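Local coordinates for tail protein, 43 kDa (Neisseria meningitidis MC58, PDB 3D37) that is of unknown function but probably forms part of the baseplate of a Mu-like phage tail, at residues S75-K80 with E86-G91; G177-S182 with V313-G318; D272-G277 with D338-P343. One frame throughout, in Å; residues are numbered along the deposited sequence.

Interaction 1. Residues S75-K80 with E86-G91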
loop_
_atom_site.group_PDB
_atom_site.type_symbol
_atom_site.label_atom_id
_atom_site.label_comp_id
_atom_site.label_asym_id
_atom_site.label_seq_id
_atom_site.Cartn_x
_atom_site.Cartn_y
_atom_site.Cartn_z
ATOM N N SER A 75 7.053 29.383 -5.791
ATOM C CA SER A 75 6.907 28.881 -4.460
ATOM C C SER A 75 7.984 27.889 -4.080
ATOM O O SER A 75 8.611 27.244 -4.920
ATOM C CB SER A 75 5.510 28.293 -4.229
ATOM O OG SER A 75 5.340 27.025 -4.761
ATOM N N GLN A 76 8.210 27.819 -2.781
ATOM C CA GLN A 76 9.236 26.958 -2.213
ATOM C C GLN A 76 8.746 26.343 -0.929
ATOM O O GLN A 76 8.144 27.010 -0.102
ATOM C CB GLN A 76 10.532 27.786 -1.993
ATOM C CG GLN A 76 11.700 26.961 -1.393
ATOM C CD GLN A 76 13.025 27.759 -1.325
ATOM O OE1 GLN A 76 13.357 28.533 -2.211
ATOM N NE2 GLN A 76 13.757 27.571 -0.246
ATOM N N ARG A 77 9.026 25.060 -0.743
ATOM C CA ARG A 77 8.752 24.360 0.489
ATOM C C ARG A 77 10.016 23.654 1.062
ATOM O O ARG A 77 10.825 23.039 0.341
ATOM C CB ARG A 77 7.624 23.351 0.270
ATOM C CG ARG A 77 6.289 23.952 -0.101
ATOM C CD ARG A 77 5.453 23.029 -0.950
ATOM N NE ARG A 77 6.091 22.900 -2.266
ATOM C CZ ARG A 77 6.002 23.806 -3.247
ATOM N NH1 ARG A 77 5.248 24.902 -3.109
ATOM N NH2 ARG A 77 6.664 23.597 -4.360
ATOM N N HIS A 78 10.211 23.799 2.362
ATOM C CA HIS A 78 11.113 22.925 3.080
ATOM C C HIS A 78 10.369 22.114 4.136
ATOM O O HIS A 78 9.599 22.645 4.952
ATOM C CB HIS A 78 12.282 23.708 3.706
ATOM C CG HIS A 78 13.323 22.800 4.284
ATOM N ND1 HIS A 78 13.616 22.749 5.635
ATOM C CD2 HIS A 78 14.074 21.833 3.698
ATOM C CE1 HIS A 78 14.529 21.811 5.845
ATOM N NE2 HIS A 78 14.827 21.249 4.685
ATOM N N GLY A 79 10.565 20.821 4.103
ATOM C CA GLY A 79 9.950 19.924 5.058
ATOM C C GLY A 79 10.987 18.999 5.659
ATOM O O GLY A 79 11.872 18.525 4.938
ATOM N N LYS A 80 10.864 18.789 6.972
ATOM C CA LYS A 80 11.759 18.005 7.820
ATOM C C LYS A 80 10.908 17.138 8.742
ATOM O O LYS A 80 9.986 17.648 9.407
ATOM C CB LYS A 80 12.459 18.939 8.814
ATOM C CG LYS A 80 13.904 19.269 8.677
ATOM C CD LYS A 80 14.305 20.141 9.857
ATOM C CE LYS A 80 15.367 21.140 9.524
ATOM N NZ LYS A 80 15.801 21.710 10.794
ATOM N N GLU A 86 13.064 17.507 2.782
ATOM C CA GLU A 86 12.657 17.677 1.396
ATOM C C GLU A 86 12.572 19.155 1.103
ATOM O O GLU A 86 11.970 19.887 1.872
ATOM C CB GLU A 86 11.314 16.966 1.143
ATOM C CG GLU A 86 11.176 16.459 -0.263
ATOM C CD GLU A 86 10.359 15.177 -0.396
ATOM O OE1 GLU A 86 9.119 15.327 -0.514
ATOM O OE2 GLU A 86 10.977 14.058 -0.460
ATOM N N LEU A 87 13.282 19.610 0.073
ATOM C CA LEU A 87 13.166 20.973 -0.416
ATOM C C LEU A 87 12.487 20.886 -1.786
ATOM O O LEU A 87 12.910 20.093 -2.640
ATOM C CB LEU A 87 14.540 21.630 -0.530
ATOM C CG LEU A 87 14.735 22.817 -1.512
ATOM C CD1 LEU A 87 13.993 24.065 -1.111
ATOM C CD2 LEU A 87 16.237 23.164 -1.705
ATOM N N SER A 88 11.408 21.646 -1.972
ATOM C CA SER A 88 10.780 21.755 -3.290
ATOM C C SER A 88 10.605 23.164 -3.771
ATOM O O SER A 88 10.540 24.105 -2.980
ATOM C CB SER A 88 9.475 20.970 -3.373
ATOM O OG SER A 88 8.533 21.477 -2.484
ATOM N N LEU A 89 10.617 23.287 -5.100
ATOM C CA LEU A 89 10.461 24.551 -5.862
ATOM C C LEU A 89 9.424 24.346 -6.979
ATOM O O LEU A 89 9.476 23.309 -7.684
ATOM C CB LEU A 89 11.761 24.934 -6.598
ATOM C CG LEU A 89 13.066 25.039 -5.840
ATOM C CD1 LEU A 89 14.125 25.495 -6.811
ATOM C CD2 LEU A 89 12.935 26.020 -4.665
ATOM N N SER A 90 8.540 25.324 -7.161
ATOM C CA SER A 90 7.675 25.353 -8.325
ATOM C C SER A 90 7.671 26.712 -8.929
ATOM O O SER A 90 7.955 27.704 -8.279
ATOM C CB SER A 90 6.212 24.998 -8.032
ATOM O OG SER A 90 6.174 23.937 -7.193
ATOM N N GLY A 91 7.230 26.723 -10.155
ATOM C CA GLY A 91 7.089 27.928 -10.899
ATOM C C GLY A 91 6.492 27.751 -12.256
ATOM O O GLY A 91 6.041 26.652 -12.682
#

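Interaction 2. Residues G177-S182 with V313-G318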
loop_
_atom_site.group_PDB
_atom_site.type_symbol
_atom_site.label_atom_id
_atom_site.label_comp_id
_atom_site.label_asym_id
_atom_site.label_seq_id
_atom_site.Cartn_x
_atom_site.Cartn_y
_atom_site.Cartn_z
ATOM N N GLY A 177 1.966 32.470 -33.457
ATOM C CA GLY A 177 2.249 31.565 -34.549
ATOM C C GLY A 177 1.404 30.314 -34.592
ATOM O O GLY A 177 0.311 30.253 -34.050
ATOM N N GLY A 178 1.921 29.316 -35.288
ATOM C CA GLY A 178 1.200 28.072 -35.480
ATOM C C GLY A 178 2.125 26.970 -35.876
ATOM O O GLY A 178 3.353 27.147 -35.918
ATOM N N ALA A 179 1.532 25.820 -36.163
ATOM C CA ALA A 179 2.304 24.644 -36.500
ATOM C C ALA A 179 2.880 24.699 -37.926
ATOM O O ALA A 179 2.216 25.135 -38.879
ATOM C CB ALA A 179 1.434 23.383 -36.344
ATOM N N ASP A 180 4.086 24.157 -38.067
ATOM C CA ASP A 180 4.637 23.898 -39.369
ATOM C C ASP A 180 4.664 22.414 -39.712
ATOM O O ASP A 180 5.516 21.675 -39.209
ATOM C CB ASP A 180 6.042 24.440 -39.446
ATOM C CG ASP A 180 6.604 24.387 -40.849
ATOM O OD1 ASP A 180 5.821 24.226 -41.821
ATOM O OD2 ASP A 180 7.845 24.524 -40.973
ATOM N N TYR A 181 3.743 21.998 -40.576
ATOM C CA TYR A 181 3.616 20.627 -40.996
ATOM C C TYR A 181 4.512 20.234 -42.188
ATOM O O TYR A 181 4.419 19.113 -42.690
ATOM C CB TYR A 181 2.130 20.345 -41.314
ATOM C CG TYR A 181 1.246 20.595 -40.123
ATOM C CD1 TYR A 181 1.298 19.744 -39.030
ATOM C CD2 TYR A 181 0.379 21.696 -40.076
ATOM C CE1 TYR A 181 0.535 19.984 -37.887
ATOM C CE2 TYR A 181 -0.430 21.933 -38.954
ATOM C CZ TYR A 181 -0.333 21.059 -37.847
ATOM O OH TYR A 181 -1.081 21.255 -36.712
ATOM N N SER A 182 5.344 21.166 -42.655
ATOM C CA SER A 182 6.359 20.895 -43.673
ATOM C C SER A 182 7.583 20.247 -43.033
ATOM O O SER A 182 8.231 19.415 -43.651
ATOM C CB SER A 182 6.730 22.192 -44.448
ATOM O OG SER A 182 7.508 23.109 -43.676
ATOM N N VAL A 313 1.783 9.842 -38.631
ATOM C CA VAL A 313 2.494 10.950 -38.054
ATOM C C VAL A 313 1.477 11.740 -37.201
ATOM O O VAL A 313 0.292 11.929 -37.585
ATOM C CB VAL A 313 3.133 11.888 -39.121
ATOM C CG1 VAL A 313 3.799 13.121 -38.469
ATOM C CG2 VAL A 313 4.118 11.124 -39.997
ATOM N N PHE A 314 1.962 12.137 -36.035
ATOM C CA PHE A 314 1.233 12.916 -35.064
ATOM C C PHE A 314 2.041 14.166 -34.705
ATOM O O PHE A 314 3.280 14.208 -34.837
ATOM C CB PHE A 314 0.916 12.089 -33.809
ATOM C CG PHE A 314 0.092 10.868 -34.086
ATOM C CD1 PHE A 314 -1.292 10.931 -34.094
ATOM C CD2 PHE A 314 0.704 9.656 -34.377
ATOM C CE1 PHE A 314 -2.065 9.799 -34.384
ATOM C CE2 PHE A 314 -0.046 8.520 -34.688
ATOM C CZ PHE A 314 -1.446 8.586 -34.672
ATOM N N PHE A 315 1.286 15.167 -34.263
ATOM C CA PHE A 315 1.778 16.475 -33.870
ATOM C C PHE A 315 1.862 16.593 -32.340
ATOM O O PHE A 315 0.898 16.294 -31.603
ATOM C CB PHE A 315 0.857 17.544 -34.395
ATOM C CG PHE A 315 1.309 18.925 -34.064
ATOM C CD1 PHE A 315 2.463 19.432 -34.641
ATOM C CD2 PHE A 315 0.594 19.727 -33.156
ATOM C CE1 PHE A 315 2.915 20.726 -34.323
ATOM C CE2 PHE A 315 1.039 21.023 -32.829
ATOM C CZ PHE A 315 2.203 21.524 -33.416
ATOM N N LEU A 316 3.038 16.960 -31.867
ATOM C CA LEU A 316 3.304 17.037 -30.446
ATOM C C LEU A 316 2.843 18.371 -29.850
ATOM O O LEU A 316 3.401 19.405 -30.108
ATOM C CB LEU A 316 4.778 16.759 -30.137
ATOM C CG LEU A 316 5.213 16.696 -28.680
ATOM C CD1 LEU A 316 4.567 15.463 -27.987
ATOM C CD2 LEU A 316 6.786 16.647 -28.587
ATOM N N MET A 317 1.823 18.300 -29.025
ATOM C CA MET A 317 1.110 19.510 -28.558
ATOM C C MET A 317 1.543 19.840 -27.144
ATOM O O MET A 317 1.430 20.956 -26.704
ATOM C CB MET A 317 -0.418 19.218 -28.636
ATOM C CG MET A 317 -1.328 20.339 -28.359
ATOM S SD MET A 317 -1.536 21.609 -29.678
ATOM C CE MET A 317 -2.451 20.479 -30.783
ATOM N N GLY A 318 1.980 18.822 -26.420
ATOM C CA GLY A 318 2.391 18.921 -25.035
ATOM C C GLY A 318 3.414 17.877 -24.668
ATOM O O GLY A 318 3.464 16.800 -25.268
#

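Interaction 3. Residues D272-G277 with D338-P343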
loop_
_atom_site.group_PDB
_atom_site.type_symbol
_atom_site.label_atom_id
_atom_site.label_comp_id
_atom_site.label_asym_id
_atom_site.label_seq_id
_atom_site.Cartn_x
_atom_site.Cartn_y
_atom_site.Cartn_z
ATOM N N ASP A 272 -10.690 22.999 -33.291
ATOM C CA ASP A 272 -10.419 22.908 -31.873
ATOM C C ASP A 272 -11.202 21.761 -31.250
ATOM O O ASP A 272 -10.669 20.994 -30.464
ATOM C CB ASP A 272 -10.761 24.220 -31.172
ATOM C CG ASP A 272 -9.743 25.337 -31.460
ATOM O OD1 ASP A 272 -8.641 25.053 -32.020
ATOM O OD2 ASP A 272 -10.067 26.504 -31.132
ATOM N N TRP A 273 -12.476 21.639 -31.606
ATOM C CA TRP A 273 -13.291 20.550 -31.099
ATOM C C TRP A 273 -12.752 19.187 -31.565
ATOM O O TRP A 273 -12.722 18.199 -30.809
ATOM C CB TRP A 273 -14.735 20.725 -31.532
ATOM C CG TRP A 273 -15.449 21.778 -30.781
ATOM C CD1 TRP A 273 -15.153 22.224 -29.528
ATOM C CD2 TRP A 273 -16.614 22.502 -31.207
ATOM N NE1 TRP A 273 -16.051 23.198 -29.146
ATOM C CE2 TRP A 273 -16.957 23.391 -30.156
ATOM C CE3 TRP A 273 -17.388 22.501 -32.374
ATOM C CZ2 TRP A 273 -18.047 24.266 -30.230
ATOM C CZ3 TRP A 273 -18.480 23.373 -32.454
ATOM C CH2 TRP A 273 -18.795 24.251 -31.382
ATOM N N ARG A 274 -12.317 19.147 -32.824
ATOM C CA ARG A 274 -11.836 17.897 -33.397
ATOM C C ARG A 274 -10.567 17.436 -32.658
ATOM O O ARG A 274 -10.369 16.291 -32.437
ATOM C CB ARG A 274 -11.582 18.111 -34.893
ATOM C CG ARG A 274 -10.820 16.991 -35.583
ATOM C CD ARG A 274 -10.706 17.265 -37.114
ATOM N NE ARG A 274 -10.264 16.041 -37.774
ATOM C CZ ARG A 274 -10.278 15.833 -39.094
ATOM N NH1 ARG A 274 -10.701 16.760 -39.944
ATOM N NH2 ARG A 274 -9.854 14.662 -39.565
ATOM N N LEU A 275 -9.692 18.360 -32.322
ATOM C CA LEU A 275 -8.496 18.051 -31.543
ATOM C C LEU A 275 -8.811 17.515 -30.162
ATOM O O LEU A 275 -8.134 16.581 -29.667
ATOM C CB LEU A 275 -7.604 19.277 -31.423
ATOM C CG LEU A 275 -6.843 19.589 -32.691
ATOM C CD1 LEU A 275 -6.380 21.111 -32.722
ATOM C CD2 LEU A 275 -5.683 18.589 -32.869
ATOM N N GLU A 276 -9.826 18.109 -29.521
ATOM C CA GLU A 276 -10.250 17.655 -28.189
ATOM C C GLU A 276 -10.732 16.225 -28.160
ATOM O O GLU A 276 -10.715 15.599 -27.115
ATOM C CB GLU A 276 -11.394 18.528 -27.655
ATOM C CG GLU A 276 -10.980 19.840 -27.071
ATOM C CD GLU A 276 -12.192 20.762 -26.909
ATOM O OE1 GLU A 276 -13.315 20.226 -26.731
ATOM O OE2 GLU A 276 -12.030 22.003 -26.977
ATOM N N GLY A 277 -11.183 15.723 -29.303
ATOM C CA GLY A 277 -11.749 14.416 -29.404
ATOM C C GLY A 277 -10.775 13.268 -29.419
ATOM O O GLY A 277 -11.196 12.124 -29.226
ATOM N N ASP A 338 -2.359 14.915 -36.851
ATOM C CA ASP A 338 -1.540 15.805 -37.697
ATOM C C ASP A 338 -2.325 16.733 -38.606
ATOM O O ASP A 338 -3.401 16.400 -39.082
ATOM C CB ASP A 338 -0.606 14.912 -38.514
ATOM C CG ASP A 338 0.575 15.655 -39.130
ATOM O OD1 ASP A 338 1.135 16.548 -38.464
ATOM O OD2 ASP A 338 0.926 15.271 -40.277
ATOM N N GLY A 339 -1.811 17.949 -38.794
ATOM C CA GLY A 339 -2.331 18.875 -39.782
ATOM C C GLY A 339 -3.570 19.662 -39.361
ATOM O O GLY A 339 -4.050 20.459 -40.131
ATOM N N ILE A 340 -4.065 19.474 -38.139
ATOM C CA ILE A 340 -5.358 20.041 -37.713
ATOM C C ILE A 340 -5.234 21.413 -37.020
ATOM O O ILE A 340 -5.988 22.333 -37.306
ATOM C CB ILE A 340 -6.112 18.997 -36.787
ATOM C CG1 ILE A 340 -6.372 17.674 -37.550
ATOM C CG2 ILE A 340 -7.411 19.569 -36.236
ATOM C CD1 ILE A 340 -7.112 17.801 -38.921
ATOM N N TRP A 341 -4.265 21.564 -36.126
ATOM C CA TRP A 341 -4.057 22.789 -35.324
ATOM C C TRP A 341 -3.451 23.908 -36.172
ATOM O O TRP A 341 -2.531 23.661 -36.920
ATOM C CB TRP A 341 -3.116 22.489 -34.100
ATOM C CG TRP A 341 -3.018 23.623 -33.058
ATOM C CD1 TRP A 341 -4.056 24.194 -32.368
ATOM C CD2 TRP A 341 -1.823 24.356 -32.646
ATOM N NE1 TRP A 341 -3.589 25.193 -31.559
ATOM C CE2 TRP A 341 -2.236 25.328 -31.715
ATOM C CE3 TRP A 341 -0.465 24.271 -32.972
ATOM C CZ2 TRP A 341 -1.330 26.199 -31.077
ATOM C CZ3 TRP A 341 0.436 25.144 -32.340
ATOM C CH2 TRP A 341 0.002 26.082 -31.406
ATOM N N THR A 342 -3.933 25.146 -35.997
ATOM C CA THR A 342 -3.411 26.343 -36.689
ATOM C C THR A 342 -2.860 26.067 -38.107
ATOM O O THR A 342 -1.656 26.271 -38.371
ATOM C CB THR A 342 -2.297 26.990 -35.845
ATOM O OG1 THR A 342 -1.271 26.020 -35.624
ATOM C CG2 THR A 342 -2.828 27.490 -34.498
ATOM N N PRO A 343 -3.731 25.581 -39.017
ATOM C CA PRO A 343 -3.288 25.192 -40.374
ATOM C C PRO A 343 -2.900 26.377 -41.288
ATOM O O PRO A 343 -2.136 26.197 -42.244
ATOM C CB PRO A 343 -4.499 24.432 -40.940
ATOM C CG PRO A 343 -5.684 24.998 -40.203
ATOM C CD PRO A 343 -5.173 25.346 -38.819
HETATM O O HOH W 1 -6.857 25.248 -34.861
#

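Interaction 1. Residues S75-K80 with E86-G91
R77 sets CG anti to its carbonyl carbon (chi1 -64°), and a bend at chi3 (-68°) folds the guanidinium back along the neighbouring strand, where it meets the hydroxyls of S88 and S90. R77 NE donates to S88 OG at 2.8 Å, a bent bond with the hydroxyl tilted from the guanidinium plane. R77 NH2 reaches S90 OG at 2.9 Å, but its poor angle makes this a weak bond; the firmer partner of that hydroxyl is D39. On the third nitrogen, R77 NH1 meets S75 OG at 2.7 Å, nearly straight and in the plane of the group. S88 and S75 thus set the turn of the guanidinium, with S90 adding a weak bond.

The framework is the antiparallel beta hairpin of strands 66-81 and 84-93, in the N-terminal region related to the phage Mu baseplate protein GpP. S75 with S90, R77 with S88 and G79 with E86 are the hydrogen-bonded pairs; at the central one, R77 N lies 2.9 Å from S88 O, and S88 N lies 2.8 Å from R77 O. Q76 with L89 and H78 with L87, the non-hydrogen-bonded pairs, turn their side chains to the other face. There Q76, fully extended, lies beside L89 and points the same way, with Q76 CG 3.6 Å from L89 CD2. Q76 NE2 passes L87 CD1 at 3.6 Å, while both polar ends of the amide are held by the backbone of P52 and L54. Strand 75-80 continues the sheet by an antiparallel ladder into a second subunit, whose D305 forms a salt bridge with K80.

Interaction 2. Residues G177-S182 with V313-G318
An edge-to-face aromatic pair, Y181 with F315, joins the loop that follows strand 174-177 to the long strand 310-324, which belongs to the C-terminal domain family of this tail protein. The ring centroids are 5.4 Å apart and the planes meet at 62°. It is the edge of the tyrosine that approaches the face of the phenylalanine: Y181 CE1 comes to 3.8 Å from F315 CD1, and the phenol oxygen OH sits over the centre of the same ring. F315 extends toward the loop because CG stands anti to the backbone N (chi1 -179°), carrying the ring outward from the strand.

A179 supplies the second touch. A179 CB meets the far end of the phenylalanine obliquely, 3.6 Å from F315 CZ, so the ring is contacted near both its base and its tip by residues two apart in the loop. M317 CE, from the strand itself, lies at the ring edge in plane; M317 and G318 together form a classic beta bulge against strand 330-337. The contact is apolar and buried, and the polar groups at its margin are satisfied by the segment after strand 330-337: Y181 OH bonds to W341 O, and A179 N to T342 OG1. R300 also packs against both aromatic side chains.

The loop is braced from within by an Asx turn. D180 OD1 takes two donors from the same face of its carboxylate plane, S182 N at 3.2 Å with an N-H...O angle of 160°, and the S182 hydroxyl OG at 2.7 Å.

Interaction 3. Residues D272-G277 with D338-P343
I340 is wedged against two consecutive residues of the helix, R274 and L275, mainly with a different branch for each. I340 CG2 lies 3.6 Å from L275 CG, the two side chains sliding past each other in opposite directions. I340 CD1 instead sits over one face of the R274 guanidinium, 3.7 Å from R274 CZ. The arginine gets there on an extended chain that leaves the backbone with CG anti to N (chi1 168°), and it crosses I340 at about a right angle. L275 also sends CD1 toward W341 CB, at 3.8 Å.

A second shell holds these groups. R274 NH2 forms a salt bridge with E337, just before the loop, and the W341 ring is stacked with F31 and carries T342 CG2 over one face. The carbonyl of L275, near the end of helix 259-276, accepts from K336 NZ. One water adds a looser tie: it accepts from T342 N at 3.1 Å and donates weakly to D272 OD1, which is also paired with K268.

The arginine therefore works in two ways: its flat face can accept a methyl while NH2 keeps its salt bridge with E337, which would be expected to keep the charge compensated.

Overall arrangement
Followed from the N terminus, the chain first closes interaction 1, a local hairpin with only five residues between its segments. Interaction 2 then opens at 177-182, and before its partner strand arrives interaction 3 opens at 272-277; 313-318 closes the former and 338-343 the latter, so these two long loops cross. They also touch, their centres being about 10 Å apart, so the loop after strand 174-177, strand 310-324, the end of helix 259-276 and the segment after strand 330-337 converge on one region. Interaction 1 lies apart, with its centre about 37 Å from that of interaction 3, at an edge where the sheet passes into another subunit.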